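Local coordinates for hypothetical protein SpyM3_0169 (Streptococcus pyogenes, PDB 1PG6) that is of unknown function but belongs to the AIM24 family of the cupin clan and binds calcium ions in the crystal, at residues P97-G109 against T152-I166. Sequence-based numbering, arbitrary orientation.
Sequences PNTPGQIVALELG and TEGLGTLLANSFGSI. With CA (calcium ion), chain B.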
ATOM      1  N   PRO A  97      -8.172   0.904  -7.313  1.00  9.56           N
ATOM      2  CA  PRO A  97      -7.432   1.675  -6.305  1.00 12.56           C
ATOM      3  C   PRO A  97      -8.354   2.776  -5.783  1.00 13.08           C
ATOM      4  O   PRO A  97      -9.224   3.249  -6.520  1.00 11.79           O
ATOM      5  CB  PRO A  97      -6.264   2.257  -7.100  1.00 13.47           C
ATOM      6  CG  PRO A  97      -6.084   1.286  -8.235  1.00 15.91           C
ATOM      7  CD  PRO A  97      -7.501   0.966  -8.622  1.00 11.79           C
ATOM      8  N   ASN A  98      -8.161   3.205  -4.536  1.00 14.48           N
ATOM      9  CA  ASN A  98      -9.018   4.249  -3.979  1.00 15.98           C
ATOM     10  C   ASN A  98      -8.624   5.665  -4.382  1.00 14.90           C
ATOM     11  O   ASN A  98      -9.334   6.615  -4.058  1.00 13.60           O
ATOM     12  CB  ASN A  98      -9.086   4.142  -2.448  1.00 20.51           C
ATOM     13  CG  ASN A  98      -7.729   4.257  -1.787  1.00 22.41           C
ATOM     14  OD1 ASN A  98      -6.946   5.151  -2.094  1.00 29.29           O
ATOM     15  ND2 ASN A  98      -7.451   3.352  -0.857  1.00 29.04           N
ATOM     16  N   THR A  99      -7.502   5.816  -5.082  1.00 12.91           N
ATOM     17  CA  THR A  99      -7.075   7.142  -5.528  1.00 12.06           C
ATOM     18  C   THR A  99      -6.744   7.136  -7.021  1.00 11.97           C
ATOM     19  O   THR A  99      -6.320   6.118  -7.570  1.00 11.53           O
ATOM     20  CB  THR A  99      -5.829   7.658  -4.742  1.00 13.15           C
ATOM     21  OG1 THR A  99      -4.731   6.761  -4.917  1.00 12.50           O
ATOM     22  CG2 THR A  99      -6.129   7.761  -3.263  1.00 12.82           C
ATOM     23  N   PRO A 100      -6.960   8.270  -7.705  1.00 11.05           N
ATOM     24  CA  PRO A 100      -6.673   8.368  -9.141  1.00 12.05           C
ATOM     25  C   PRO A 100      -5.179   8.212  -9.385  1.00 10.23           C
ATOM     26  O   PRO A 100      -4.382   8.986  -8.860  1.00 10.31           O
ATOM     27  CB  PRO A 100      -7.142   9.774  -9.500  1.00 11.76           C
ATOM     28  CG  PRO A 100      -8.167  10.093  -8.438  1.00 14.44           C
ATOM     29  CD  PRO A 100      -7.576   9.509  -7.201  1.00 13.08           C
ATOM     30  N   GLY A 101      -4.786   7.219 -10.175  1.00  9.54           N
ATOM     31  CA  GLY A 101      -3.369   7.045 -10.431  1.00  9.95           C
ATOM     32  C   GLY A 101      -3.042   5.808 -11.234  1.00 10.20           C
ATOM     33  O   GLY A 101      -3.770   5.448 -12.153  1.00 10.21           O
ATOM     34  N   GLN A 102      -1.946   5.153 -10.869  1.00  7.66           N
ATOM     35  CA  GLN A 102      -1.487   3.962 -11.564  1.00  9.04           C
ATOM     36  C   GLN A 102      -1.304   2.799 -10.597  1.00  8.77           C
ATOM     37  O   GLN A 102      -1.406   2.959  -9.381  1.00  9.06           O
ATOM     38  CB  GLN A 102      -0.152   4.241 -12.273  1.00 11.97           C
ATOM     39  CG  GLN A 102      -0.247   5.255 -13.431  1.00 14.17           C
ATOM     40  CD  GLN A 102       1.098   5.527 -14.106  1.00 16.33           C
ATOM     41  OE1 GLN A 102       1.177   5.702 -15.327  1.00 20.61           O
ATOM     42  NE2 GLN A 102       2.153   5.579 -13.312  1.00 16.95           N
ATOM     43  N   ILE A 103      -1.053   1.626 -11.162  1.00  9.56           N
ATOM     44  CA  ILE A 103      -0.824   0.417 -10.384  1.00  9.41           C
ATOM     45  C   ILE A 103       0.486  -0.177 -10.872  1.00 11.45           C
ATOM     46  O   ILE A 103       0.776  -0.155 -12.067  1.00 12.52           O
ATOM     47  CB  ILE A 103      -1.953  -0.625 -10.600  1.00 10.60           C
ATOM     48  CG1 ILE A 103      -3.281  -0.065 -10.084  1.00 11.92           C
ATOM     49  CG2 ILE A 103      -1.614  -1.931  -9.877  1.00 10.53           C
ATOM     50  CD1 ILE A 103      -4.488  -0.932 -10.425  1.00 12.60           C
ATOM     51  N   VAL A 104       1.288  -0.687  -9.947  1.00 11.68           N
ATOM     52  CA  VAL A 104       2.550  -1.308 -10.311  1.00 12.55           C
ATOM     53  C   VAL A 104       2.601  -2.665  -9.623  1.00 13.25           C
ATOM     54  O   VAL A 104       2.252  -2.788  -8.448  1.00 13.80           O
ATOM     55  CB  VAL A 104       3.767  -0.435  -9.877  1.00 14.38           C
ATOM     56  CG1 VAL A 104       3.726  -0.165  -8.381  1.00 16.65           C
ATOM     57  CG2 VAL A 104       5.066  -1.112 -10.271  1.00 18.63           C
ATOM     58  N   ALA A 105       3.001  -3.685 -10.373  1.00 11.74           N
ATOM     59  CA  ALA A 105       3.100  -5.038  -9.834  1.00 11.24           C
ATOM     60  C   ALA A 105       4.568  -5.329  -9.557  1.00 12.00           C
ATOM     61  O   ALA A 105       5.423  -5.103 -10.409  1.00 13.89           O
ATOM     62  CB  ALA A 105       2.543  -6.042 -10.834  1.00 11.90           C
ATOM     63  N   LEU A 106       4.852  -5.833  -8.365  1.00 13.21           N
ATOM     64  CA  LEU A 106       6.214  -6.144  -7.975  1.00 14.27           C
ATOM     65  C   LEU A 106       6.316  -7.601  -7.526  1.00 16.61           C
ATOM     66  O   LEU A 106       5.537  -8.058  -6.682  1.00 15.40           O
ATOM     67  CB  LEU A 106       6.643  -5.197  -6.850  1.00 13.60           C
ATOM     68  CG  LEU A 106       6.644  -3.700  -7.209  1.00 15.04           C
ATOM     69  CD1 LEU A 106       6.853  -2.857  -5.958  1.00 14.59           C
ATOM     70  CD2 LEU A 106       7.751  -3.416  -8.220  1.00 14.72           C
ATOM     71  N   GLU A 107       7.271  -8.324  -8.109  1.00 17.06           N
ATOM     72  CA  GLU A 107       7.496  -9.733  -7.793  1.00 18.48           C
ATOM     73  C   GLU A 107       8.242  -9.846  -6.469  1.00 18.39           C
ATOM     74  O   GLU A 107       9.254  -9.179  -6.256  1.00 19.03           O
ATOM     75  CB  GLU A 107       8.315 -10.394  -8.907  1.00 21.81           C
ATOM     76  CG  GLU A 107       8.550 -11.893  -8.730  1.00 25.76           C
ATOM     77  CD  GLU A 107       7.302 -12.726  -8.962  1.00 29.88           C
ATOM     78  OE1 GLU A 107       7.400 -13.974  -8.931  1.00 32.09           O
ATOM     79  OE2 GLU A 107       6.219 -12.139  -9.176  1.00 30.90           O
ATOM     80  N   LEU A 108       7.743 -10.698  -5.583  1.00 18.96           N
ATOM     81  CA  LEU A 108       8.364 -10.870  -4.279  1.00 19.62           C
ATOM     82  C   LEU A 108       9.164 -12.164  -4.188  1.00 20.49           C
ATOM     83  O   LEU A 108       8.770 -13.193  -4.732  1.00 20.86           O
ATOM     84  CB  LEU A 108       7.297 -10.843  -3.186  1.00 18.63           C
ATOM     85  CG  LEU A 108       6.354  -9.633  -3.199  1.00 17.20           C
ATOM     86  CD1 LEU A 108       5.328  -9.780  -2.086  1.00 18.39           C
ATOM     87  CD2 LEU A 108       7.148  -8.350  -3.031  1.00 17.22           C
ATOM     88  N   GLY A 109      10.289 -12.098  -3.488  1.00 20.74           N
ATOM     89  CA  GLY A 109      11.146 -13.258  -3.328  1.00 23.64           C
ATOM     90  C   GLY A 109      12.510 -12.781  -2.881  1.00 24.33           C
ATOM     91  O   GLY A 109      12.698 -12.457  -1.710  1.00 24.69           O
ATOM     92  N   THR A 152       6.760  -6.362   3.134  1.00 16.11           N
ATOM     93  CA  THR A 152       6.393  -7.665   2.595  1.00 16.95           C
ATOM     94  C   THR A 152       7.410  -8.755   2.899  1.00 18.22           C
ATOM     95  O   THR A 152       8.547  -8.480   3.281  1.00 17.61           O
ATOM     96  CB  THR A 152       6.240  -7.615   1.059  1.00 15.96           C
ATOM     97  OG1 THR A 152       7.516  -7.351   0.458  1.00 16.21           O
ATOM     98  CG2 THR A 152       5.264  -6.516   0.654  1.00 13.72           C
ATOM     99  N   GLU A 153       6.979  -9.996   2.706  1.00 19.53           N
ATOM    100  CA  GLU A 153       7.816 -11.166   2.923  1.00 22.50           C
ATOM    101  C   GLU A 153       7.184 -12.311   2.146  1.00 20.76           C
ATOM    102  O   GLU A 153       5.982 -12.297   1.884  1.00 19.99           O
ATOM    103  CB  GLU A 153       7.858 -11.514   4.413  1.00 26.27           C
ATOM    104  CG  GLU A 153       8.692 -12.739   4.746  1.00 33.44           C
ATOM    105  CD  GLU A 153       8.616 -13.112   6.216  1.00 37.48           C
ATOM    106  OE1 GLU A 153       7.498 -13.396   6.704  1.00 39.16           O
ATOM    107  OE2 GLU A 153       9.673 -13.126   6.886  1.00 40.73           O
ATOM    108  N   GLY A 154       7.997 -13.289   1.760  1.00 18.83           N
ATOM    109  CA  GLY A 154       7.474 -14.432   1.036  1.00 20.02           C
ATOM    110  C   GLY A 154       7.503 -14.335  -0.475  1.00 20.83           C
ATOM    111  O   GLY A 154       8.070 -13.402  -1.046  1.00 19.89           O
ATOM    112  N   LEU A 155       6.882 -15.316  -1.123  1.00 20.57           N
ATOM    113  CA  LEU A 155       6.820 -15.368  -2.576  1.00 21.13           C
ATOM    114  C   LEU A 155       5.442 -14.927  -3.051  1.00 21.41           C
ATOM    115  O   LEU A 155       4.441 -15.145  -2.369  1.00 21.88           O
ATOM    116  CB  LEU A 155       7.096 -16.791  -3.071  1.00 22.34           C
ATOM    117  CG  LEU A 155       8.419 -17.433  -2.643  1.00 23.56           C
ATOM    118  CD1 LEU A 155       8.514 -18.838  -3.226  1.00 24.40           C
ATOM    119  CD2 LEU A 155       9.585 -16.591  -3.116  1.00 23.65           C
ATOM    120  N   GLY A 156       5.396 -14.310  -4.224  1.00 20.35           N
ATOM    121  CA  GLY A 156       4.127 -13.858  -4.759  1.00 19.14           C
ATOM    122  C   GLY A 156       4.236 -12.502  -5.415  1.00 17.38           C
ATOM    123  O   GLY A 156       5.333 -11.999  -5.666  1.00 18.08           O
ATOM    124  N   THR A 157       3.088 -11.908  -5.700  1.00 16.21           N
ATOM    125  CA  THR A 157       3.064 -10.597  -6.331  1.00 15.81           C
ATOM    126  C   THR A 157       2.427  -9.562  -5.422  1.00 13.70           C
ATOM    127  O   THR A 157       1.439  -9.840  -4.751  1.00 13.94           O
ATOM    128  CB  THR A 157       2.259 -10.618  -7.637  1.00 17.82           C
ATOM    129  OG1 THR A 157       2.846 -11.552  -8.549  1.00 19.48           O
ATOM    130  CG2 THR A 157       2.247  -9.231  -8.268  1.00 18.70           C
ATOM    131  N   LEU A 158       3.009  -8.367  -5.408  1.00 12.88           N
ATOM    132  CA  LEU A 158       2.497  -7.253  -4.630  1.00 11.27           C
ATOM    133  C   LEU A 158       2.003  -6.221  -5.635  1.00 11.63           C
ATOM    134  O   LEU A 158       2.689  -5.936  -6.617  1.00 11.05           O
ATOM    135  CB  LEU A 158       3.605  -6.620  -3.782  1.00 13.33           C
ATOM    136  CG  LEU A 158       3.333  -5.183  -3.298  1.00 15.08           C
ATOM    137  CD1 LEU A 158       2.286  -5.201  -2.183  1.00 14.74           C
ATOM    138  CD2 LEU A 158       4.627  -4.555  -2.788  1.00 14.92           C
ATOM    139  N   LEU A 159       0.809  -5.689  -5.415  1.00 11.19           N
ATOM    140  CA  LEU A 159       0.284  -4.646  -6.291  1.00 10.85           C
ATOM    141  C   LEU A 159       0.235  -3.370  -5.455  1.00 11.24           C
ATOM    142  O   LEU A 159      -0.426  -3.329  -4.417  1.00 11.68           O
ATOM    143  CB  LEU A 159      -1.128  -4.987  -6.793  1.00 10.25           C
ATOM    144  CG  LEU A 159      -1.297  -6.223  -7.682  1.00 10.49           C
ATOM    145  CD1 LEU A 159      -2.744  -6.322  -8.169  1.00 11.36           C
ATOM    146  CD2 LEU A 159      -0.356  -6.136  -8.874  1.00 10.20           C
ATOM    147  N   ALA A 160       0.957  -2.340  -5.893  1.00 10.35           N
ATOM    148  CA  ALA A 160       0.980  -1.058  -5.201  1.00 10.61           C
ATOM    149  C   ALA A 160       0.266  -0.053  -6.099  1.00 10.65           C
ATOM    150  O   ALA A 160       0.243  -0.217  -7.318  1.00 10.95           O
ATOM    151  CB  ALA A 160       2.417  -0.613  -4.946  1.00 10.41           C
ATOM    152  N   ASN A 161      -0.325   0.977  -5.503  1.00 10.55           N
ATOM    153  CA  ASN A 161      -1.056   1.980  -6.282  1.00 10.68           C
ATOM    154  C   ASN A 161      -0.588   3.383  -5.908  1.00  9.98           C
ATOM    155  O   ASN A 161      -0.190   3.628  -4.777  1.00 10.25           O
ATOM    156  CB  ASN A 161      -2.551   1.850  -5.993  1.00 14.68           C
ATOM    157  CG  ASN A 161      -2.927   2.466  -4.665  1.00 16.46           C
ATOM    158  OD1 ASN A 161      -3.214   3.660  -4.591  1.00 23.81           O
ATOM    159  ND2 ASN A 161      -2.892   1.674  -3.608  1.00 18.95           N
ATOM    160  N   SER A 162      -0.664   4.310  -6.860  1.00 10.01           N
ATOM    161  CA  SER A 162      -0.240   5.684  -6.609  1.00  9.49           C
ATOM    162  C   SER A 162      -1.351   6.696  -6.778  1.00  8.82           C
ATOM    163  O   SER A 162      -2.364   6.423  -7.410  1.00  9.93           O
ATOM    164  CB  SER A 162       0.853   6.081  -7.599  1.00 11.26           C
ATOM    165  OG  SER A 162       0.309   6.086  -8.916  1.00 10.11           O
ATOM    166  N   PHE A 163      -1.146   7.871  -6.198  1.00  6.64           N
ATOM    167  CA  PHE A 163      -2.050   8.992  -6.402  1.00  7.24           C
ATOM    168  C   PHE A 163      -1.168   9.790  -7.374  1.00  6.64           C
ATOM    169  O   PHE A 163      -0.096  10.280  -7.005  1.00  7.65           O
ATOM    170  CB  PHE A 163      -2.263   9.793  -5.122  1.00  8.30           C
ATOM    171  CG  PHE A 163      -3.071  11.051  -5.325  1.00  8.63           C
ATOM    172  CD1 PHE A 163      -4.190  11.055  -6.162  1.00  8.46           C
ATOM    173  CD2 PHE A 163      -2.728  12.225  -4.667  1.00  8.67           C
ATOM    174  CE1 PHE A 163      -4.951  12.219  -6.336  1.00  8.83           C
ATOM    175  CE2 PHE A 163      -3.484  13.398  -4.831  1.00 10.16           C
ATOM    176  CZ  PHE A 163      -4.596  13.395  -5.666  1.00  9.37           C
ATOM    177  N   GLY A 164      -1.603   9.903  -8.621  1.00  7.36           N
ATOM    178  CA  GLY A 164      -0.800  10.591  -9.610  1.00  6.95           C
ATOM    179  C   GLY A 164      -0.026   9.543 -10.394  1.00  7.97           C
ATOM    180  O   GLY A 164      -0.348   8.353 -10.333  1.00  9.20           O
ATOM    181  N   SER A 165       0.988   9.981 -11.136  1.00  8.56           N
ATOM    182  CA  SER A 165       1.804   9.082 -11.953  1.00  8.26           C
ATOM    183  C   SER A 165       3.023   8.571 -11.193  1.00  9.97           C
ATOM    184  O   SER A 165       3.527   9.251 -10.301  1.00  9.94           O
ATOM    185  CB  SER A 165       2.254   9.793 -13.232  1.00  9.89           C
ATOM    186  OG  SER A 165       1.129  10.219 -14.007  1.00  8.85           O
ATOM    187  N   ILE A 166       3.492   7.380 -11.567  1.00  9.65           N
ATOM    188  CA  ILE A 166       4.638   6.738 -10.917  1.00 11.97           C
ATOM    189  C   ILE A 166       5.963   6.880 -11.644  1.00 13.17           C
ATOM    190  O   ILE A 166       6.035   6.745 -12.867  1.00 13.48           O
ATOM    191  CB  ILE A 166       4.388   5.218 -10.726  1.00 12.36           C
ATOM    192  CG1 ILE A 166       3.211   5.004  -9.779  1.00 11.94           C
ATOM    193  CG2 ILE A 166       5.654   4.528 -10.179  1.00 15.20           C
ATOM    194  CD1 ILE A 166       2.764   3.539  -9.685  1.00 14.28           C
TER
HETATM  195 CA    CA B 237      -4.228   4.964  -6.696  1.00 31.32          CA
HETATM  196  O   HOH W   1      -2.919   6.468  -2.959  1.00 23.36           O
HETATM  197  O   HOH W   2      -4.157   3.916  -8.960  1.00 15.73           O
HETATM  198  O   HOH W   3       4.761 -10.374 -10.354  1.00 45.61           O
HETATM  199  O   HOH W   4       7.688 -14.723  -6.472  1.00 46.77           O
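T99 OG1 is bound to a calcium ion at 2.6 Å. A water lies 2.7 Å from the same T99 OG1. The calcium joins the two segments: T99 gives both its hydroxyl and its carbonyl O, while N161 OD1 and S162 O bind from across, and a second water is a further ligand. With OG1 held between its backbone N and carbonyl carbon (chi1 60°), T99 can chelate the ion. N161 ND2 is hydrogen-bonded to G118 O, consistent with OD1 facing the metal. S162 OG accepts from Q102 N at 3.1 Å and donates to G164 O from above that carbonyl plane. Beyond the site, strands 103-108 and 156-161 pair antiparallel, with 103-108 as the outermost strand of a six-stranded sheet, consistent with the family's cupin-like beta architecture; L108 N to G156 O, 2.7 Å, is the shortest rung. V104 CG1 sits against A160 CB at 3.7 Å on one face, and A105 CB meets L159 CD2 at 3.5 Å on the other. At the far end L108 lays its methyls against both T152 and L158 CB, crossing T152 at about a right angle. One water bridges E107 OE2 and T157 OG1.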